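Local coordinates for microcin B17-processing protein McbD (Escherichia coli str. K-12 substr. MG1655, PDB 6GRH) that helps convert the inactive microcin B17 precursor into the active antibiotic peptide, probably as the YcaO-type, ATP-dependent cyclodehydratase that closes the azoline rings later oxidised to azoles, at residues E[89-94]-E[371-376]; E[170-175]-E[360-365]; E[178-183]-E[381-386]; E[364-369]-E[391-396]. The protein carries 1 engineered substitution. All coordinates share one frame; numbering follows the deposited sequence. Where two conformers were deposited one is given.

Interaction 1. Residues E[89-94]-E[371-376]; sequences TEAFFQ and AININN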
# COMPACT_ATOMS: atom_id res chain seq x y z
N THR E 89 9.09 13.32 63.93
CA THR E 89 9.89 14.27 64.71
C THR E 89 11.29 13.74 64.95
O THR E 89 12.25 14.47 64.79
CB THR E 89 9.25 14.59 66.07
OG1 THR E 89 7.89 15.03 65.88
CG2 THR E 89 10.03 15.67 66.80
N GLU E 90 11.40 12.47 65.34
CA GLU E 90 12.70 11.84 65.57
C GLU E 90 13.50 11.64 64.28
O GLU E 90 14.73 11.74 64.30
CB GLU E 90 12.54 10.51 66.35
CG GLU E 90 12.02 10.68 67.79
CD GLU E 90 12.73 11.78 68.58
OE1 GLU E 90 13.92 11.61 68.91
OE2 GLU E 90 12.12 12.84 68.87
N ALA E 91 12.82 11.41 63.15
CA ALA E 91 13.49 11.41 61.85
C ALA E 91 14.02 12.81 61.50
O ALA E 91 15.21 12.97 61.23
CB ALA E 91 12.57 10.90 60.74
N PHE E 92 13.14 13.81 61.53
CA PHE E 92 13.52 15.19 61.19
C PHE E 92 14.59 15.76 62.13
O PHE E 92 15.48 16.48 61.68
CB PHE E 92 12.30 16.14 61.21
CG PHE E 92 11.36 15.98 60.05
CD1 PHE E 92 11.81 15.91 58.74
CD2 PHE E 92 9.98 15.95 60.27
CE1 PHE E 92 10.92 15.77 57.68
CE2 PHE E 92 9.09 15.82 59.22
CZ PHE E 92 9.56 15.73 57.92
N PHE E 93 14.53 15.42 63.42
CA PHE E 93 15.55 15.85 64.38
C PHE E 93 16.98 15.42 63.99
O PHE E 93 17.92 16.14 64.27
CB PHE E 93 15.21 15.38 65.78
CG PHE E 93 16.05 16.02 66.86
CD1 PHE E 93 15.82 17.34 67.23
CD2 PHE E 93 17.05 15.30 67.51
CE1 PHE E 93 16.59 17.94 68.22
CE2 PHE E 93 17.82 15.89 68.51
CZ PHE E 93 17.58 17.21 68.86
N GLN E 94 17.13 14.28 63.31
CA GLN E 94 18.46 13.85 62.83
C GLN E 94 18.87 14.47 61.49
O GLN E 94 20.05 14.51 61.14
CB GLN E 94 18.49 12.35 62.63
CG GLN E 94 18.16 11.54 63.85
CD GLN E 94 18.09 10.07 63.51
OE1 GLN E 94 19.06 9.49 63.01
NE2 GLN E 94 16.93 9.47 63.74
N ALA E 371 21.63 14.43 54.22
CA ALA E 371 20.97 14.57 55.50
C ALA E 371 19.90 13.45 55.64
O ALA E 371 18.83 13.50 55.03
CB ALA E 371 20.34 15.95 55.60
N ILE E 372 20.22 12.45 56.45
CA ILE E 372 19.45 11.20 56.49
C ILE E 372 19.17 10.78 57.94
O ILE E 372 19.93 11.13 58.86
CB ILE E 372 20.21 10.09 55.73
CG1 ILE E 372 19.27 8.92 55.39
CG2 ILE E 372 21.44 9.62 56.52
CD1 ILE E 372 19.84 7.95 54.38
N ASN E 373 18.08 10.05 58.13
CA ASN E 373 17.74 9.50 59.44
C ASN E 373 18.49 8.17 59.68
O ASN E 373 17.92 7.09 59.64
CB ASN E 373 16.21 9.38 59.65
CG ASN E 373 15.53 8.45 58.67
OD1 ASN E 373 15.77 8.50 57.46
ND2 ASN E 373 14.62 7.62 59.19
N ILE E 374 19.79 8.31 59.94
CA ILE E 374 20.69 7.17 60.11
C ILE E 374 20.28 6.22 61.25
O ILE E 374 20.49 5.00 61.15
CB ILE E 374 22.16 7.67 60.30
CG1 ILE E 374 23.17 6.54 60.06
CG2 ILE E 374 22.36 8.32 61.67
CD1 ILE E 374 23.19 6.01 58.64
N ASN E 375 19.68 6.77 62.31
CA ASN E 375 19.21 5.96 63.44
C ASN E 375 17.72 5.72 63.28
O ASN E 375 16.92 6.65 63.35
CB ASN E 375 19.51 6.67 64.76
CG ASN E 375 21.00 6.88 64.99
OD1 ASN E 375 21.84 6.15 64.45
ND2 ASN E 375 21.34 7.87 65.81
N ASN E 376 17.36 4.46 63.04
CA ASN E 376 15.98 4.08 62.75
C ASN E 376 15.75 2.63 63.24
O ASN E 376 16.59 2.11 63.99
CB ASN E 376 15.66 4.32 61.24
CG ASN E 376 16.62 3.61 60.30
OD1 ASN E 376 16.86 2.41 60.43
ND2 ASN E 376 17.16 4.35 59.34
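The side-chain amide of Q94, near the end of helix 82-95, meets N375 much as a second backbone would, reading its N-H and its C=O together. NE2 gives a hydrogen bond of 2.8 Å to N375 O, nearly straight at 166°, which arrives on a lone pair in the carbonyl plane and stays close to the plane of the Q94 amide. In return, N375 N donates to a lone pair of Q94 OE1 at 2.9 Å. The side chains of Q94 and N375 cross at about a right angle, and CB of N375 comes to 3.3 Å from Q94 OE1. Beyond CG the Q94 chain is extended (chi2 175°), carrying the amide across to the loop, while NE2 also donates back to E90 O one helical turn earlier, from above that carbonyl's plane. Lower down, A91 CB rests on N373 CB at 4.1 Å. N373 is the centre of an inverse gamma turn, and its own amide is spent on F362 O and L364 N. With three bonds on one amide, Q94 has its flip state and rotation fixed, so loop and helix are tied through backbone N-H and C=O of N375, whose OD1 holds T381 N.

Interaction 2. Residues E[170-175]-E[360-365]; sequences ERQSLL and PDFFLH. Engineered in segment 170-175: R171 (natural residue Thr).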
# COMPACT_ATOMS: atom_id res chain seq x y z
N GLU E 170 13.55 -3.19 48.13
CA GLU E 170 14.82 -3.11 47.39
C GLU E 170 15.81 -2.14 48.04
O GLU E 170 16.95 -2.48 48.32
CB GLU E 170 14.59 -2.65 45.93
CG GLU E 170 14.11 -3.77 45.03
CD GLU E 170 13.44 -3.30 43.75
OE1 GLU E 170 13.61 -2.14 43.34
OE2 GLU E 170 12.73 -4.12 43.14
N ARG E 171 15.34 -0.91 48.26
CA ARG E 171 16.19 0.17 48.71
C ARG E 171 16.58 0.01 50.18
O ARG E 171 17.75 0.21 50.53
CB ARG E 171 15.52 1.54 48.45
CG ARG E 171 15.10 1.78 46.99
CD ARG E 171 16.28 1.79 46.05
NE ARG E 171 15.86 1.86 44.65
CZ ARG E 171 15.55 2.97 43.97
NH1 ARG E 171 15.58 4.18 44.54
NH2 ARG E 171 15.20 2.86 42.69
N GLN E 172 15.64 -0.41 51.03
CA GLN E 172 15.96 -0.65 52.44
C GLN E 172 16.96 -1.79 52.54
O GLN E 172 17.95 -1.68 53.30
CB GLN E 172 14.72 -0.92 53.29
CG GLN E 172 13.69 0.21 53.31
CD GLN E 172 14.22 1.51 53.85
OE1 GLN E 172 15.01 1.53 54.83
NE2 GLN E 172 13.77 2.61 53.26
N SER E 173 16.75 -2.85 51.76
CA SER E 173 17.71 -3.97 51.69
C SER E 173 19.08 -3.52 51.22
O SER E 173 20.09 -3.95 51.75
CB SER E 173 17.21 -5.11 50.79
OG SER E 173 16.03 -5.70 51.33
N LEU E 174 19.12 -2.66 50.23
CA LEU E 174 20.38 -2.19 49.66
C LEU E 174 21.17 -1.33 50.64
O LEU E 174 22.40 -1.46 50.71
CB LEU E 174 20.11 -1.39 48.39
CG LEU E 174 21.30 -0.71 47.72
CD1 LEU E 174 22.32 -1.72 47.18
CD2 LEU E 174 20.83 0.22 46.62
N LEU E 175 20.48 -0.43 51.34
CA LEU E 175 21.13 0.42 52.35
C LEU E 175 21.70 -0.37 53.51
O LEU E 175 22.81 -0.09 53.95
CB LEU E 175 20.17 1.49 52.88
CG LEU E 175 19.86 2.59 51.87
CD1 LEU E 175 18.56 3.30 52.22
CD2 LEU E 175 21.01 3.59 51.78
N PRO E 360 9.21 6.86 58.54
CA PRO E 360 10.31 7.47 59.34
C PRO E 360 11.04 6.50 60.27
O PRO E 360 12.03 6.89 60.88
CB PRO E 360 9.59 8.55 60.16
CG PRO E 360 8.21 7.99 60.34
CD PRO E 360 7.89 7.27 59.05
N ASP E 361 10.54 5.26 60.40
CA ASP E 361 11.25 4.19 61.11
C ASP E 361 12.22 3.36 60.25
O ASP E 361 12.92 2.47 60.77
CB ASP E 361 10.23 3.29 61.80
CG ASP E 361 9.61 3.96 63.02
OD1 ASP E 361 10.32 4.74 63.70
OD2 ASP E 361 8.41 3.72 63.29
N PHE E 362 12.27 3.66 58.96
CA PHE E 362 13.23 3.09 58.04
C PHE E 362 13.98 4.28 57.43
O PHE E 362 13.69 5.45 57.76
CB PHE E 362 12.49 2.31 56.94
CG PHE E 362 11.85 1.01 57.40
CD1 PHE E 362 10.65 1.02 58.10
CD2 PHE E 362 12.42 -0.21 57.09
CE1 PHE E 362 10.05 -0.16 58.51
CE2 PHE E 362 11.83 -1.40 57.50
CZ PHE E 362 10.64 -1.38 58.20
N PHE E 363 14.93 4.01 56.53
CA PHE E 363 15.57 5.11 55.80
C PHE E 363 14.57 5.89 54.94
O PHE E 363 13.80 5.31 54.19
CB PHE E 363 16.73 4.59 54.96
CG PHE E 363 17.85 4.06 55.78
CD1 PHE E 363 18.75 4.94 56.38
CD2 PHE E 363 17.99 2.70 55.99
CE1 PHE E 363 19.78 4.46 57.15
CE2 PHE E 363 19.03 2.21 56.75
CZ PHE E 363 19.92 3.08 57.35
N LEU E 364 14.55 7.21 55.11
CA LEU E 364 13.62 8.06 54.33
C LEU E 364 14.07 8.26 52.88
O LEU E 364 13.26 8.55 52.02
CB LEU E 364 13.40 9.43 55.02
CG LEU E 364 12.39 9.38 56.17
CD1 LEU E 364 12.39 10.68 56.95
CD2 LEU E 364 10.98 9.09 55.70
N HIS E 365 15.36 8.11 52.63
CA HIS E 365 15.88 8.17 51.27
C HIS E 365 17.21 7.41 51.24
O HIS E 365 17.64 6.92 52.27
CB HIS E 365 16.04 9.63 50.84
CG HIS E 365 16.97 10.42 51.69
ND1 HIS E 365 18.34 10.29 51.60
CD2 HIS E 365 16.75 11.39 52.60
CE1 HIS E 365 18.92 11.12 52.45
NE2 HIS E 365 17.97 11.81 53.06
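Q172, on the buried face of helix 157-180, reaches F362 and F363 through a side chain that can be followed atom by atom. From CB the chain sets off toward the loop 360-365, then bends at CG (chi2 -61°) instead of running straight out. CG lies 4.0 Å from CD2 of the F362 ring. CD, the next atom, sits 3.6 Å from F362 CB, with the amide plane almost perpendicular to that ring. At the tip the two heteroatoms divide the work. OE1 accepts from F363 N at 3.0 Å, with the donor tilted 25° from the carbonyl plane and the bond noticeably bent at 139°; the same oxygen lies at the edges of both phenylalanine rings, 3.4 Å from CD2 of F363. NE2 donates to F363 O at 2.9 Å, on a lone pair in the carbonyl plane. One turn further along the helix, L175 adds an apolar prop: its CD1 packs 3.5 Å from F363 CB, and its CB lies by the CD2-CE2 side of that ring. N373 bonds F362 O, while F168 of the same helix as Q172 meets the F362 ring edge-to-face. Within this buried, largely aromatic setting the N-H and C=O of F363 are both satisfied by a single glutamine amide, which pairs with the loop as a neighbouring strand might and leaves the rings to fill the space around it.

Interaction 3. Residues E[178-183]-E[381-386]; sequences WLQGKA and TGDGIK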
# COMPACT_ATOMS: atom_id res chain seq x y z
N TRP E 178 24.73 -2.10 52.04
CA TRP E 178 25.75 -1.06 51.90
C TRP E 178 26.45 -0.77 53.24
O TRP E 178 27.67 -0.84 53.33
CB TRP E 178 25.13 0.21 51.35
CG TRP E 178 26.05 1.40 51.31
CD1 TRP E 178 25.86 2.61 51.93
CD2 TRP E 178 27.28 1.50 50.60
NE1 TRP E 178 26.89 3.46 51.62
CE2 TRP E 178 27.78 2.80 50.81
CE3 TRP E 178 28.00 0.62 49.78
CZ2 TRP E 178 28.98 3.24 50.25
CZ3 TRP E 178 29.20 1.06 49.21
CH2 TRP E 178 29.67 2.36 49.46
N LEU E 179 25.66 -0.51 54.28
CA LEU E 179 26.21 -0.10 55.58
C LEU E 179 26.96 -1.19 56.34
O LEU E 179 27.96 -0.90 56.98
CB LEU E 179 25.12 0.51 56.46
CG LEU E 179 24.55 1.81 55.89
CD1 LEU E 179 23.24 2.19 56.57
CD2 LEU E 179 25.56 2.95 55.97
N GLN E 180 26.46 -2.42 56.28
CA GLN E 180 26.98 -3.54 57.09
C GLN E 180 27.81 -4.57 56.32
O GLN E 180 28.55 -5.33 56.93
CB GLN E 180 25.81 -4.24 57.78
CG GLN E 180 25.07 -3.32 58.72
CD GLN E 180 24.12 -4.05 59.64
OE1 GLN E 180 24.27 -4.02 60.86
NE2 GLN E 180 23.13 -4.73 59.06
N GLY E 181 27.67 -4.61 55.01
CA GLY E 181 28.33 -5.63 54.20
C GLY E 181 27.76 -7.04 54.26
O GLY E 181 28.38 -7.96 53.75
N LYS E 182 26.57 -7.21 54.86
CA LYS E 182 26.01 -8.54 55.10
C LYS E 182 24.97 -8.93 54.04
O LYS E 182 24.06 -8.14 53.75
CB LYS E 182 25.38 -8.58 56.50
CG LYS E 182 26.40 -8.67 57.61
CD LYS E 182 25.84 -8.21 58.95
CE LYS E 182 26.97 -7.90 59.91
NZ LYS E 182 26.51 -7.25 61.17
N ALA E 183 25.14 -10.12 53.48
CA ALA E 183 24.20 -10.72 52.52
C ALA E 183 23.77 -12.08 53.05
O ALA E 183 24.46 -12.68 53.88
CB ALA E 183 24.88 -10.87 51.17
N THR E 381 23.76 4.23 64.14
CA THR E 381 25.17 4.62 63.96
C THR E 381 26.11 3.69 64.73
O THR E 381 25.86 3.37 65.89
CB THR E 381 25.43 6.07 64.43
OG1 THR E 381 24.70 6.97 63.61
CG2 THR E 381 26.92 6.43 64.34
N GLY E 382 27.16 3.23 64.05
CA GLY E 382 28.14 2.34 64.66
C GLY E 382 27.91 0.85 64.48
O GLY E 382 28.79 0.05 64.78
N ASP E 383 26.72 0.47 63.99
CA ASP E 383 26.41 -0.93 63.70
C ASP E 383 27.27 -1.49 62.58
O ASP E 383 27.74 -2.62 62.67
CB ASP E 383 24.94 -1.11 63.25
CG ASP E 383 23.95 -1.15 64.41
OD1 ASP E 383 24.34 -1.00 65.58
OD2 ASP E 383 22.75 -1.36 64.11
N GLY E 384 27.46 -0.72 61.51
CA GLY E 384 28.15 -1.20 60.33
C GLY E 384 29.49 -0.53 60.11
O GLY E 384 30.15 -0.11 61.08
N ILE E 385 29.88 -0.44 58.84
CA ILE E 385 31.17 0.10 58.42
C ILE E 385 31.14 1.64 58.44
O ILE E 385 30.32 2.26 57.73
CB ILE E 385 31.54 -0.39 57.01
CG1 ILE E 385 31.65 -1.92 56.99
CG2 ILE E 385 32.85 0.23 56.55
CD1 ILE E 385 31.34 -2.53 55.63
N LYS E 386 32.04 2.23 59.22
CA LYS E 386 32.02 3.68 59.50
C LYS E 386 32.05 4.58 58.26
O LYS E 386 31.21 5.46 58.13
CB LYS E 386 33.16 4.08 60.45
CG LYS E 386 33.09 5.53 60.96
CD LYS E 386 31.69 5.92 61.42
CE LYS E 386 31.69 7.03 62.47
NZ LYS E 386 30.29 7.42 62.83
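L179 O, in the last turn of helix 157-180, accepts the shortest polar bond of the contact: I385 N donates to it at 2.7 Å, nearly straight at 165° and almost head-on to the carbonyl. The same oxygen takes a CA-H...O contact from G384, whose CA is 3.4 Å away. G384, having no side chain, turns bare backbone to the helix end, and the CA atoms of Q180 and G384 come within 4.2 Å of each other; the N-H of G384 is held by the hydroxyl of Y379. I385 then folds its side chain back along the carbonyl, with CG1 beside the backbone N (chi1 -61°), so that CD1 ends 4.1 Å from Q180 C and lies next to G181. On the outer side, Q180 and D383 run alongside each other and point the same way, their amide and carboxylate planes only 28° apart; Q180 OE1 is 3.8 Å from D383 CB, a touch rather than a bond. The neighbouring carbonyl, W178 O, is met by R388, so the loop supplies donors to two successive carbonyls. This is the familiar glycine-terminated helix end: G181 takes up positive phi, the chain turns off into strand 182-187, and a carbonyl of the last turn, with no helical N-H left to bond it, is bonded instead by a backbone N-H from a distant loop.

Interaction 4. Residues E[364-369]-E[391-396]; sequences LHMNNS and KMVPFP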
# COMPACT_ATOMS: atom_id res chain seq x y z
N LEU E 364 14.55 7.21 55.11
CA LEU E 364 13.62 8.06 54.33
C LEU E 364 14.07 8.26 52.88
O LEU E 364 13.26 8.55 52.02
CB LEU E 364 13.40 9.43 55.02
CG LEU E 364 12.39 9.38 56.17
CD1 LEU E 364 12.39 10.68 56.95
CD2 LEU E 364 10.98 9.09 55.70
N HIS E 365 15.36 8.11 52.63
CA HIS E 365 15.88 8.17 51.27
C HIS E 365 17.21 7.41 51.24
O HIS E 365 17.64 6.92 52.27
CB HIS E 365 16.04 9.63 50.84
CG HIS E 365 16.97 10.42 51.69
ND1 HIS E 365 18.34 10.29 51.60
CD2 HIS E 365 16.75 11.39 52.60
CE1 HIS E 365 18.92 11.12 52.45
NE2 HIS E 365 17.97 11.81 53.06
N MET E 366 17.86 7.32 50.09
CA MET E 366 19.02 6.43 49.94
C MET E 366 20.39 7.09 49.87
O MET E 366 21.39 6.41 49.59
CB MET E 366 18.80 5.49 48.74
CG MET E 366 19.04 6.08 47.37
SD MET E 366 18.90 4.81 46.09
CE MET E 366 20.41 3.87 46.31
N ASN E 367 20.46 8.39 50.12
CA ASN E 367 21.72 9.12 50.10
C ASN E 367 22.29 9.31 51.52
O ASN E 367 22.01 10.30 52.17
CB ASN E 367 21.52 10.47 49.42
CG ASN E 367 22.80 11.27 49.32
OD1 ASN E 367 23.89 10.76 49.57
ND2 ASN E 367 22.67 12.54 48.93
N ASN E 368 23.11 8.38 52.00
CA ASN E 368 23.67 8.57 53.35
C ASN E 368 24.91 9.52 53.37
O ASN E 368 25.47 9.73 54.42
CB ASN E 368 23.84 7.26 54.14
CG ASN E 368 24.41 6.15 53.32
OD1 ASN E 368 23.78 5.09 53.13
ND2 ASN E 368 25.57 6.41 52.75
N SER E 369 25.30 10.10 52.22
CA SER E 369 26.20 11.27 52.20
C SER E 369 25.47 12.60 52.45
O SER E 369 26.10 13.62 52.62
CB SER E 369 26.98 11.36 50.88
OG SER E 369 26.22 12.02 49.88
N LYS E 391 29.01 7.89 52.96
CA LYS E 391 29.24 7.78 51.52
C LYS E 391 27.98 7.25 50.85
O LYS E 391 27.38 6.29 51.33
CB LYS E 391 30.36 6.79 51.22
CG LYS E 391 31.75 7.36 51.11
CD LYS E 391 32.71 6.32 50.50
CE LYS E 391 32.42 6.08 49.02
NZ LYS E 391 33.47 5.27 48.33
N MET E 392 27.61 7.81 49.71
CA MET E 392 26.46 7.27 49.02
C MET E 392 26.79 5.93 48.35
O MET E 392 27.83 5.78 47.71
CB MET E 392 25.91 8.25 48.00
CG MET E 392 24.69 7.67 47.34
SD MET E 392 23.68 8.90 46.55
CE MET E 392 22.48 7.78 45.81
N VAL E 393 25.89 4.97 48.51
CA VAL E 393 25.95 3.66 47.82
C VAL E 393 26.14 3.85 46.29
O VAL E 393 25.52 4.74 45.72
CB VAL E 393 24.66 2.82 48.12
CG1 VAL E 393 23.41 3.47 47.55
CG2 VAL E 393 24.80 1.37 47.64
N PRO E 394 27.03 3.04 45.65
CA PRO E 394 27.29 3.16 44.21
C PRO E 394 26.20 2.47 43.34
O PRO E 394 26.43 1.45 42.66
CB PRO E 394 28.67 2.52 44.05
CG PRO E 394 28.71 1.48 45.12
CD PRO E 394 27.96 2.08 46.28
N PHE E 395 25.01 3.07 43.38
CA PHE E 395 23.81 2.53 42.77
C PHE E 395 23.08 3.73 42.17
O PHE E 395 23.08 4.78 42.80
CB PHE E 395 22.96 1.86 43.84
CG PHE E 395 21.79 1.08 43.31
CD1 PHE E 395 20.54 1.67 43.22
CD2 PHE E 395 21.94 -0.24 42.89
CE1 PHE E 395 19.45 0.98 42.72
CE2 PHE E 395 20.85 -0.94 42.38
CZ PHE E 395 19.61 -0.32 42.29
N PRO E 396 22.49 3.60 40.95
CA PRO E 396 21.78 4.75 40.33
C PRO E 396 20.41 5.09 40.97
O PRO E 396 19.88 6.21 40.82
CB PRO E 396 21.58 4.32 38.87
CG PRO E 396 21.80 2.85 38.82
CD PRO E 396 22.41 2.39 40.11
OXT PRO E 396 19.79 4.23 41.64
O HOH W 1 23.67 5.68 50.43
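S369 and K391 bring their CA atoms to 4.7 Å where two irregular segments run roughly antiparallel, 144° apart, without strand pairing. A water stitches them together: it donates to M366 O, accepts from N368 N, and accepts from V393 N at 3.0 Å, so three backbone groups of the two segments are joined through one oxygen. Around it the side chains interleave. M366 swings CG between its backbone N and carbonyl carbon (chi1 78°) and bends again at SD, which brings CE across V393 at about a right angle; CE to V393 CG1 is tight at 3.3 Å, and CE also meets F395 CD1 at 3.8 Å. V393 and F395 belong to the very C-terminus of the YcaO chain, where azoline-forming relatives commonly end in a proline-rich tail; here P394 is the centre of an inverse gamma turn, and its carbonyl is bonded by Y241. M392 is fully extended and crosses M366 at a slant, its CE 4.1 Å from M366 CG and its SD 3.6 Å from N367 OD1. That amide oxygen is itself held by S369, whose OG donates at 2.7 Å onto a lone pair in the carbonyl plane, with a weak second bond from S369 N. K391 O points to the indole of W178 and bonds its NE1, while Y286 of helix 285-292 packs against M366, N367 and M392.

Overall arrangement
All four contacts fasten the long irregular tail that follows strand 350-358. Its pieces come in the order 360-365, 364-369, 371-376, 381-386 and 391-396, touching first helix 157-180, then itself, helix 82-95, the end of helix 157-180 and itself again. Interactions 2 and 4 share L364 and H365, with centres about 10 Å apart; interactions 2 and 3 use the same helix, centres about 13 Å apart, and meet where F363 packs on L179. Interactions 1 and 3, centres about 17 Å apart, are joined by N375 and T381, and W178 links interaction 3 to 4. The tail is thus tied down at successive points, and M392 to F395 are buried in the YcaO fold.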